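Local coordinates for protein exodeoxyribonuclease III (Neisseria meningitidis, PDB 2JC4) that acts as a 3'-5' DNA exonuclease of the AP/ExoA repair family, probably using magnesium or manganese ions as cofactors, at residues 152-157 and 187-192; 177-182 and 218-223; 40-45 and 52-57. All blocks are in the same frame, centred on the assembly; numbering follows the deposited sequence.

Interaction 1 of 3, residues 152-157 and 187-192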
loop_
_atom_site.group_PDB
_atom_site.type_symbol
_atom_site.label_atom_id
_atom_site.label_comp_id
_atom_site.label_asym_id
_atom_site.label_seq_id
_atom_site.Cartn_x
_atom_site.Cartn_y
_atom_site.Cartn_z
ATOM N N ALA A 152 10.468 1.195 11.978
ATOM C CA ALA A 152 11.311 1.159 13.208
ATOM C C ALA A 152 11.275 -0.241 13.796
ATOM O O ALA A 152 10.525 -1.097 13.298
ATOM C CB ALA A 152 10.816 2.195 14.203
ATOM N N ASP A 153 12.046 -0.522 14.850
ATOM C CA ASP A 153 12.070 -1.922 15.362
ATOM C C ASP A 153 10.749 -2.437 15.954
ATOM O O ASP A 153 10.492 -3.629 15.947
ATOM C CB ASP A 153 13.256 -2.154 16.312
ATOM C CG ASP A 153 14.567 -2.450 15.561
ATOM O OD1 ASP A 153 14.563 -2.798 14.347
ATOM O OD2 ASP A 153 15.601 -2.373 16.224
ATOM N N ALA A 154 9.877 -1.548 16.415
ATOM C CA ALA A 154 8.531 -1.976 16.835
ATOM C C ALA A 154 7.725 -2.622 15.683
ATOM O O ALA A 154 6.714 -3.294 15.926
ATOM C CB ALA A 154 7.763 -0.804 17.440
ATOM N N ASP A 155 8.188 -2.418 14.448
ATOM C CA ASP A 155 7.531 -2.885 13.208
ATOM C C ASP A 155 8.129 -4.183 12.665
ATOM O O ASP A 155 7.713 -4.672 11.639
ATOM C CB ASP A 155 7.647 -1.785 12.138
ATOM C CG ASP A 155 7.051 -0.476 12.627
ATOM O OD1 ASP A 155 5.961 -0.529 13.247
ATOM O OD2 ASP A 155 7.634 0.596 12.407
ATOM N N CYS A 156 9.157 -4.713 13.334
ATOM C CA CYS A 156 9.778 -6.003 12.949
ATOM C C CYS A 156 9.779 -6.932 14.175
ATOM O O CYS A 156 10.430 -6.604 15.165
ATOM C CB CYS A 156 11.213 -5.764 12.458
ATOM S SG CYS A 156 11.383 -4.621 11.052
ATOM N N TYR A 157 9.039 -8.052 14.129
ATOM C CA TYR A 157 8.958 -8.993 15.287
ATOM C C TYR A 157 10.374 -9.485 15.563
ATOM O O TYR A 157 11.176 -9.668 14.638
ATOM C CB TYR A 157 7.981 -10.179 15.059
ATOM C CG TYR A 157 8.547 -11.219 14.166
ATOM C CD1 TYR A 157 9.306 -12.273 14.692
ATOM C CD2 TYR A 157 8.402 -11.125 12.777
ATOM C CE1 TYR A 157 9.875 -13.220 13.870
ATOM C CE2 TYR A 157 8.963 -12.068 11.949
ATOM C CZ TYR A 157 9.696 -13.118 12.504
ATOM O OH TYR A 157 10.272 -14.052 11.674
ATOM N N SER A 187 0.320 7.764 9.122
ATOM C CA SER A 187 -0.974 7.890 9.816
ATOM C C SER A 187 -1.156 6.936 10.994
ATOM O O SER A 187 -1.631 7.343 12.063
ATOM C CB SER A 187 -2.163 7.797 8.870
ATOM O OG SER A 187 -2.359 6.499 8.354
ATOM N N LEU A 188 -0.789 5.667 10.814
ATOM C CA LEU A 188 -1.001 4.690 11.889
ATOM C C LEU A 188 -0.287 5.141 13.184
ATOM O O LEU A 188 -0.845 5.008 14.290
ATOM C CB LEU A 188 -0.517 3.305 11.447
ATOM C CG LEU A 188 -0.852 2.153 12.412
ATOM C CD1 LEU A 188 -1.219 0.857 11.637
ATOM C CD2 LEU A 188 0.280 1.939 13.390
ATOM N N ARG A 189 0.923 5.692 13.057
ATOM C CA ARG A 189 1.689 6.107 14.248
ATOM C C ARG A 189 1.218 7.439 14.844
ATOM O O ARG A 189 1.463 7.729 16.024
ATOM C CB ARG A 189 3.200 6.124 13.974
ATOM C CG ARG A 189 3.852 4.740 13.865
ATOM C CD ARG A 189 3.717 3.983 15.165
ATOM N NE ARG A 189 4.316 2.649 15.101
ATOM C CZ ARG A 189 3.937 1.614 15.846
ATOM N NH1 ARG A 189 2.901 1.746 16.679
ATOM N NH2 ARG A 189 4.549 0.419 15.721
ATOM N N GLN A 190 0.521 8.251 14.054
ATOM C CA GLN A 190 -0.157 9.410 14.650
ATOM C C GLN A 190 -1.245 8.940 15.649
ATOM O O GLN A 190 -1.306 9.427 16.766
ATOM C CB GLN A 190 -0.762 10.324 13.589
ATOM C CG GLN A 190 -1.682 11.404 14.209
ATOM C CD GLN A 190 -2.081 12.470 13.218
ATOM O OE1 GLN A 190 -1.255 12.932 12.422
ATOM N NE2 GLN A 190 -3.356 12.875 13.257
ATOM N N VAL A 191 -2.068 7.980 15.242
ATOM C CA VAL A 191 -3.174 7.430 16.055
ATOM C C VAL A 191 -2.684 6.491 17.176
ATOM O O VAL A 191 -3.235 6.482 18.295
ATOM C CB VAL A 191 -4.243 6.685 15.151
ATOM C CG1 VAL A 191 -5.340 6.024 15.984
ATOM C CG2 VAL A 191 -4.886 7.642 14.163
ATOM N N HIS A 192 -1.674 5.676 16.858
ATOM C CA HIS A 192 -1.218 4.595 17.715
ATOM C C HIS A 192 0.305 4.681 17.810
ATOM O O HIS A 192 1.013 3.879 17.188
ATOM C CB HIS A 192 -1.570 3.234 17.101
ATOM C CG HIS A 192 -3.028 3.037 16.834
ATOM N ND1 HIS A 192 -3.962 2.946 17.844
ATOM C CD2 HIS A 192 -3.701 2.831 15.678
ATOM C CE1 HIS A 192 -5.153 2.721 17.319
ATOM N NE2 HIS A 192 -5.022 2.638 16.007
HETATM O O HOH W 1 6.962 2.640 14.158
#

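Interaction 2 of 3, residues 177-182 and 218-223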
loop_
_atom_site.group_PDB
_atom_site.type_symbol
_atom_site.label_atom_id
_atom_site.label_comp_id
_atom_site.label_asym_id
_atom_site.label_seq_id
_atom_site.Cartn_x
_atom_site.Cartn_y
_atom_site.Cartn_z
ATOM N N GLN A 177 11.925 7.495 5.557
ATOM C CA GLN A 177 12.022 8.838 6.148
ATOM C C GLN A 177 12.022 9.912 5.061
ATOM O O GLN A 177 11.409 10.981 5.248
ATOM C CB GLN A 177 13.233 8.954 7.105
ATOM C CG GLN A 177 13.289 10.270 7.949
ATOM C CD GLN A 177 12.077 10.449 8.840
ATOM O OE1 GLN A 177 11.747 9.556 9.621
ATOM N NE2 GLN A 177 11.392 11.580 8.716
ATOM N N ASN A 178 12.650 9.632 3.919
ATOM C CA ASN A 178 12.659 10.621 2.833
ATOM C C ASN A 178 11.265 10.984 2.317
ATOM O O ASN A 178 11.026 12.095 1.836
ATOM C CB ASN A 178 13.544 10.167 1.680
ATOM C CG ASN A 178 14.997 10.029 2.077
ATOM O OD1 ASN A 178 15.420 10.586 3.075
ATOM N ND2 ASN A 178 15.784 9.296 1.267
ATOM N N LEU A 179 10.340 10.037 2.386
ATOM C CA LEU A 179 8.938 10.295 2.038
ATOM C C LEU A 179 8.242 11.149 3.113
ATOM O O LEU A 179 7.605 12.127 2.803
ATOM C CB LEU A 179 8.200 8.962 1.824
ATOM C CG LEU A 179 8.635 8.119 0.621
ATOM C CD1 LEU A 179 7.965 6.731 0.667
ATOM C CD2 LEU A 179 8.357 8.841 -0.741
ATOM N N LEU A 180 8.358 10.762 4.380
ATOM C CA LEU A 180 7.853 11.592 5.473
ATOM C C LEU A 180 8.373 13.052 5.397
ATOM O O LEU A 180 7.595 13.996 5.637
ATOM C CB LEU A 180 8.233 10.985 6.831
ATOM C CG LEU A 180 7.692 9.576 7.139
ATOM C CD1 LEU A 180 8.133 9.125 8.527
ATOM C CD2 LEU A 180 6.153 9.485 6.977
ATOM N N ASP A 181 9.671 13.206 5.104
ATOM C CA ASP A 181 10.364 14.516 4.960
ATOM C C ASP A 181 9.796 15.432 3.843
ATOM O O ASP A 181 9.989 16.669 3.853
ATOM C CB ASP A 181 11.857 14.280 4.698
ATOM C CG ASP A 181 12.596 13.756 5.917
ATOM O OD1 ASP A 181 12.006 13.749 7.028
ATOM O OD2 ASP A 181 13.779 13.345 5.746
ATOM N N LEU A 182 9.029 14.845 2.923
ATOM C CA LEU A 182 8.254 15.660 1.967
ATOM C C LEU A 182 7.165 16.513 2.632
ATOM O O LEU A 182 6.687 17.489 2.023
ATOM C CB LEU A 182 7.609 14.789 0.865
ATOM C CG LEU A 182 8.576 13.907 0.090
ATOM C CD1 LEU A 182 7.830 12.967 -0.887
ATOM C CD2 LEU A 182 9.664 14.722 -0.620
ATOM N N HIS A 218 1.416 0.869 4.677
ATOM C CA HIS A 218 1.288 2.173 5.392
ATOM C C HIS A 218 0.338 3.095 4.683
ATOM O O HIS A 218 0.060 2.901 3.504
ATOM C CB HIS A 218 2.657 2.877 5.516
ATOM C CG HIS A 218 3.730 2.018 6.123
ATOM N ND1 HIS A 218 3.609 1.466 7.371
ATOM C CD2 HIS A 218 4.906 1.561 5.617
ATOM C CE1 HIS A 218 4.684 0.730 7.632
ATOM N NE2 HIS A 218 5.490 0.776 6.582
ATOM N N ILE A 219 -0.118 4.139 5.385
ATOM C CA ILE A 219 -0.961 5.171 4.757
ATOM C C ILE A 219 -0.342 6.514 5.155
ATOM O O ILE A 219 -0.338 6.861 6.325
ATOM C CB ILE A 219 -2.435 5.081 5.220
ATOM C CG1 ILE A 219 -3.042 3.716 4.811
ATOM C CG2 ILE A 219 -3.278 6.204 4.551
ATOM C CD1 ILE A 219 -4.410 3.461 5.364
ATOM N N LEU A 220 0.276 7.191 4.198
ATOM C CA LEU A 220 1.015 8.428 4.492
ATOM C C LEU A 220 0.142 9.580 4.008
ATOM O O LEU A 220 -0.380 9.538 2.878
ATOM C CB LEU A 220 2.412 8.450 3.835
ATOM C CG LEU A 220 3.396 7.262 3.992
ATOM C CD1 LEU A 220 4.816 7.685 3.592
ATOM C CD2 LEU A 220 3.378 6.643 5.346
ATOM N N VAL A 221 -0.071 10.582 4.874
ATOM C CA VAL A 221 -1.086 11.609 4.588
ATOM C C VAL A 221 -0.524 13.051 4.655
ATOM O O VAL A 221 0.358 13.349 5.462
ATOM C CB VAL A 221 -2.361 11.455 5.539
ATOM C CG1 VAL A 221 -3.003 10.040 5.398
ATOM C CG2 VAL A 221 -1.982 11.692 7.019
ATOM N N SER A 222 -1.064 13.944 3.826
ATOM C CA SER A 222 -0.726 15.359 3.918
ATOM C C SER A 222 -1.357 15.947 5.193
ATOM O O SER A 222 -2.303 15.360 5.765
ATOM C CB SER A 222 -1.296 16.116 2.707
ATOM O OG SER A 222 -2.702 15.961 2.666
ATOM N N PRO A 223 -0.859 17.114 5.641
ATOM C CA PRO A 223 -1.415 17.670 6.875
ATOM C C PRO A 223 -2.919 17.883 6.883
ATOM O O PRO A 223 -3.532 17.647 7.921
ATOM C CB PRO A 223 -0.703 19.024 7.027
ATOM C CG PRO A 223 0.440 18.990 6.175
ATOM C CD PRO A 223 0.241 17.932 5.109
#

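Interaction 3 of 3, residues 40-45 and 52-57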
loop_
_atom_site.group_PDB
_atom_site.type_symbol
_atom_site.label_atom_id
_atom_site.label_comp_id
_atom_site.label_asym_id
_atom_site.label_seq_id
_atom_site.Cartn_x
_atom_site.Cartn_y
_atom_site.Cartn_z
ATOM N N ASP A 40 -5.493 -6.847 -19.425
ATOM C CA ASP A 40 -6.801 -7.303 -19.925
ATOM C C ASP A 40 -7.385 -8.499 -19.155
ATOM O O ASP A 40 -8.415 -9.063 -19.565
ATOM C CB ASP A 40 -6.726 -7.584 -21.446
ATOM C CG ASP A 40 -5.962 -8.862 -21.788
ATOM O OD1 ASP A 40 -5.303 -9.435 -20.885
ATOM O OD2 ASP A 40 -6.004 -9.298 -22.969
ATOM N N LYS A 41 -6.734 -8.915 -18.054
ATOM C CA LYS A 41 -7.254 -10.006 -17.224
ATOM C C LYS A 41 -7.825 -9.518 -15.866
ATOM O O LYS A 41 -8.369 -10.296 -15.075
ATOM C CB LYS A 41 -6.188 -11.074 -17.028
ATOM C CG LYS A 41 -5.671 -11.688 -18.330
ATOM C CD LYS A 41 -6.604 -12.783 -18.834
ATOM C CE LYS A 41 -6.257 -13.236 -20.249
ATOM N NZ LYS A 41 -7.029 -12.438 -21.266
ATOM N N PHE A 42 -7.723 -8.221 -15.620
ATOM C CA PHE A 42 -8.305 -7.608 -14.426
ATOM C C PHE A 42 -9.819 -7.892 -14.459
ATOM O O PHE A 42 -10.442 -7.658 -15.513
ATOM C CB PHE A 42 -8.053 -6.096 -14.456
ATOM C CG PHE A 42 -8.521 -5.378 -13.225
ATOM C CD1 PHE A 42 -7.727 -5.356 -12.067
ATOM C CD2 PHE A 42 -9.757 -4.740 -13.202
ATOM C CE1 PHE A 42 -8.159 -4.687 -10.924
ATOM C CE2 PHE A 42 -10.211 -4.060 -12.039
ATOM C CZ PHE A 42 -9.416 -4.040 -10.912
ATOM N N PRO A 43 -10.414 -8.367 -13.326
ATOM C CA PRO A 43 -11.862 -8.642 -13.290
ATOM C C PRO A 43 -12.735 -7.364 -13.198
ATOM O O PRO A 43 -13.547 -7.198 -12.257
ATOM C CB PRO A 43 -11.998 -9.544 -12.052
ATOM C CG PRO A 43 -10.948 -8.997 -11.097
ATOM C CD PRO A 43 -9.778 -8.695 -12.020
ATOM N N ALA A 44 -12.609 -6.495 -14.199
ATOM C CA ALA A 44 -13.296 -5.198 -14.194
ATOM C C ALA A 44 -14.829 -5.385 -14.099
ATOM O O ALA A 44 -15.498 -4.771 -13.270
ATOM C CB ALA A 44 -12.908 -4.362 -15.440
ATOM N N ALA A 45 -15.377 -6.282 -14.908
ATOM C CA ALA A 45 -16.826 -6.533 -14.894
ATOM C C ALA A 45 -17.322 -6.961 -13.508
ATOM O O ALA A 45 -18.328 -6.466 -13.057
ATOM C CB ALA A 45 -17.226 -7.578 -15.974
ATOM N N TRP A 52 -18.746 -0.343 -8.508
ATOM C CA TRP A 52 -17.438 0.274 -8.280
ATOM C C TRP A 52 -16.720 0.690 -9.542
ATOM O O TRP A 52 -16.608 -0.098 -10.486
ATOM C CB TRP A 52 -16.560 -0.663 -7.447
ATOM C CG TRP A 52 -17.188 -0.911 -6.108
ATOM C CD1 TRP A 52 -18.156 -1.849 -5.811
ATOM C CD2 TRP A 52 -16.934 -0.200 -4.889
ATOM N NE1 TRP A 52 -18.521 -1.752 -4.482
ATOM C CE2 TRP A 52 -17.801 -0.739 -3.898
ATOM C CE3 TRP A 52 -16.075 0.851 -4.536
ATOM C CZ2 TRP A 52 -17.792 -0.293 -2.574
ATOM C CZ3 TRP A 52 -16.084 1.298 -3.225
ATOM C CH2 TRP A 52 -16.942 0.731 -2.263
ATOM N N HIS A 53 -16.189 1.911 -9.547
ATOM C CA HIS A 53 -15.283 2.355 -10.619
ATOM C C HIS A 53 -13.863 1.851 -10.346
ATOM O O HIS A 53 -13.424 1.855 -9.202
ATOM C CB HIS A 53 -15.292 3.864 -10.708
ATOM C CG HIS A 53 -16.644 4.433 -11.013
ATOM N ND1 HIS A 53 -17.226 4.333 -12.260
ATOM C CD2 HIS A 53 -17.535 5.082 -10.232
ATOM C CE1 HIS A 53 -18.415 4.909 -12.233
ATOM N NE2 HIS A 53 -18.627 5.370 -11.012
ATOM N N CYS A 54 -13.178 1.376 -11.392
ATOM C CA CYS A 54 -11.861 0.776 -11.250
ATOM C C CYS A 54 -10.907 1.387 -12.232
ATOM O O CYS A 54 -11.261 1.538 -13.409
ATOM C CB CYS A 54 -11.923 -0.719 -11.595
ATOM S SG CYS A 54 -13.047 -1.630 -10.567
ATOM N N VAL A 55 -9.702 1.733 -11.774
ATOM C CA VAL A 55 -8.596 1.992 -12.701
ATOM C C VAL A 55 -7.437 1.121 -12.272
ATOM O O VAL A 55 -7.300 0.830 -11.087
ATOM C CB VAL A 55 -8.184 3.482 -12.774
ATOM C CG1 VAL A 55 -9.372 4.329 -13.325
ATOM C CG2 VAL A 55 -7.695 4.017 -11.401
ATOM N N TRP A 56 -6.638 0.663 -13.224
ATOM C CA TRP A 56 -5.598 -0.289 -12.862
ATOM C C TRP A 56 -4.456 -0.295 -13.852
ATOM O O TRP A 56 -4.562 0.243 -14.979
ATOM C CB TRP A 56 -6.184 -1.710 -12.731
ATOM C CG TRP A 56 -6.699 -2.257 -14.039
ATOM C CD1 TRP A 56 -6.021 -3.084 -14.900
ATOM C CD2 TRP A 56 -7.999 -2.027 -14.641
ATOM N NE1 TRP A 56 -6.817 -3.385 -15.991
ATOM C CE2 TRP A 56 -8.029 -2.752 -15.858
ATOM C CE3 TRP A 56 -9.130 -1.301 -14.264
ATOM C CZ2 TRP A 56 -9.136 -2.750 -16.702
ATOM C CZ3 TRP A 56 -10.244 -1.303 -15.113
ATOM C CH2 TRP A 56 -10.234 -2.028 -16.312
ATOM N N SER A 57 -3.380 -0.959 -13.432
ATOM C CA SER A 57 -2.158 -1.072 -14.223
ATOM C C SER A 57 -1.655 -2.444 -13.882
ATOM O O SER A 57 -1.181 -2.676 -12.735
ATOM C CB SER A 57 -1.126 -0.030 -13.772
ATOM O OG SER A 57 0.066 -0.090 -14.554
#

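Interaction 1 of 3, residues 152-157 and 187-192
Arg189 reaches out from helix 187-191 to Asp155, forming a salt bridge that joins the short helix to the 3-10 turn in the loop after strand 141-144 of the DNase I-like alpha/beta sandwich. From CB, directed toward the turn, the chain folds at chi2 (-62°) and then runs extended through CD. Arg189 NE donates to a water 2.8 Å away, which in turn donates to Asp155 OD2. Arg189 NH1 turns back to its own segment and bonds His192 O at 2.9 Å, almost in the guanidinium plane; His192 has just left helical geometry, so this bond ties the arginine head to the helix end. Arg189 NH2 carries the direct link, 3.0 Å to Asp155 OD1 on the syn side; the bond is bent (N-H...O 148°), the nitrogen tilted out of the carboxylate plane, and the two planar groups lie 24° apart. Arg189 NH2 also donates to Gly195 O and has Ala154 CB 3.8 Å away at an oblique angle. Asp155 OD1 is shared, since Arg215 NE forms a second salt bridge to it. The two arginines would probably favour the ionised carboxylate. Besides the water, Asp155 OD2 receives Ala152 N at 2.9 Å, on its anti side.

Interaction 2 of 3, residues 177-182 and 218-223
Leu220, on strand 217-221, meets Leu179 and Leu180 of helix 170-180 in a helix-on-sheet contact of the DNase I-like four-layer sandwich, in which two sheets are packed face to face between outer helices. His218 comes first along the strand; its NE2 bonds Ile149 O, and its ring meets those of Phe176 and Phe147, the latter also touching Leu179 and Leu220, close to the loop that carries the predicted metal ligand Asn148. Ile219, and two places on Val221, turn to the inner side and pack on Val250, Ala252 and Phe254 of the other sheet. Between them Leu220 alternates back to the helix side. Its CG lies beside the backbone N (chi1 -50°), and CD1 extends from there as the atom that does the touching: Leu179 CB is 4.0 Å from Leu220 CD1, and Leu180 CD2 4.1 Å from it. One methyl is thus met by the root of one leucine and the tip of the next. The side chains of Leu180 and Leu220 run about perpendicular to each other. The contact is purely apolar. Ser222, where the strand gives way to helix 223-226, uses OG for bonds with Gly139 O and Leu141 N. Away from the leucine contact, Gln177 NE2 donates to Asp181 OD1 at 2.8 Å in a nearly straight bond, from above the carboxylate plane.

Interaction 3 of 3, residues 40-45 and 52-57
Trp56 NE1 donates its hydrogen to Gln39 O, just ahead of segment 40-45, while Phe42 CB of that segment sits 3.4 Å from the same NE1. The indole is thereby fixed at its polar corner and covered on one face by the phenylalanine. The Phe42 ring and the five-membered ring of Trp56 form an offset stack, with centroids 4.1 Å apart and planes only 10° from parallel. The closest carbons of the stack, Phe42 CD2 and Trp56 CD2, approach to 3.5 Å. Each side chain also lays its own CB over the other's ring: Phe42 CB stands 3.6 Å from the centroid of the Trp56 five-membered ring, and Trp56 CB 4.2 Å from that of Phe42, both as CH-pi contacts. This reciprocal overlap follows from the torsions, for Phe42 CG is anti to its backbone N (chi1 -176°), whereas Trp56 CG is wedged between N and the carbonyl carbon (chi1 65°). Two smaller residues fill the margins. Ala44 CB meets the far end of the indole, 3.7 Å from Trp56 CH2, and Cys54 SG lies at the edge of the Phe42 ring in a sulfur-aromatic contact, with Cys54 CB 3.8 Å from Phe42 CE2. Pro43, centre of an inverse gamma turn, places its CD against the opposite face of Phe42. Leu11, Leu47 and Ala66 pack around the phenylalanine as well. The contact lays the chain leading into helix 44-48 across strand 53-57, the outer strand of its sheet. Its grip is chiefly dispersive, with the indole N-H bond to Gln39 O, together with the stack, limiting the rotation of the ring.

Overall arrangement
From the N terminus, interaction 3 comes first and closes a short loop: helix 44-48 leads straight back to strand 53-57, at one border of the first sheet. Some 95 residues later, interactions 1 and 2 begin, and their segments alternate along the chain in the order 152-157, 177-182, 187-192, 218-223, so the two loops cross. Together they join the loop after strand 141-144, helix 170-180, helix 187-191 and strand 217-221 around the end of the second sheet. They touch directly, Ser187 OG lying 2.9 Å from Ile219 O in a probable hydrogen bond. Interaction 3 lies across the chain's centre from both, its centre about 32 Å from that of interaction 1.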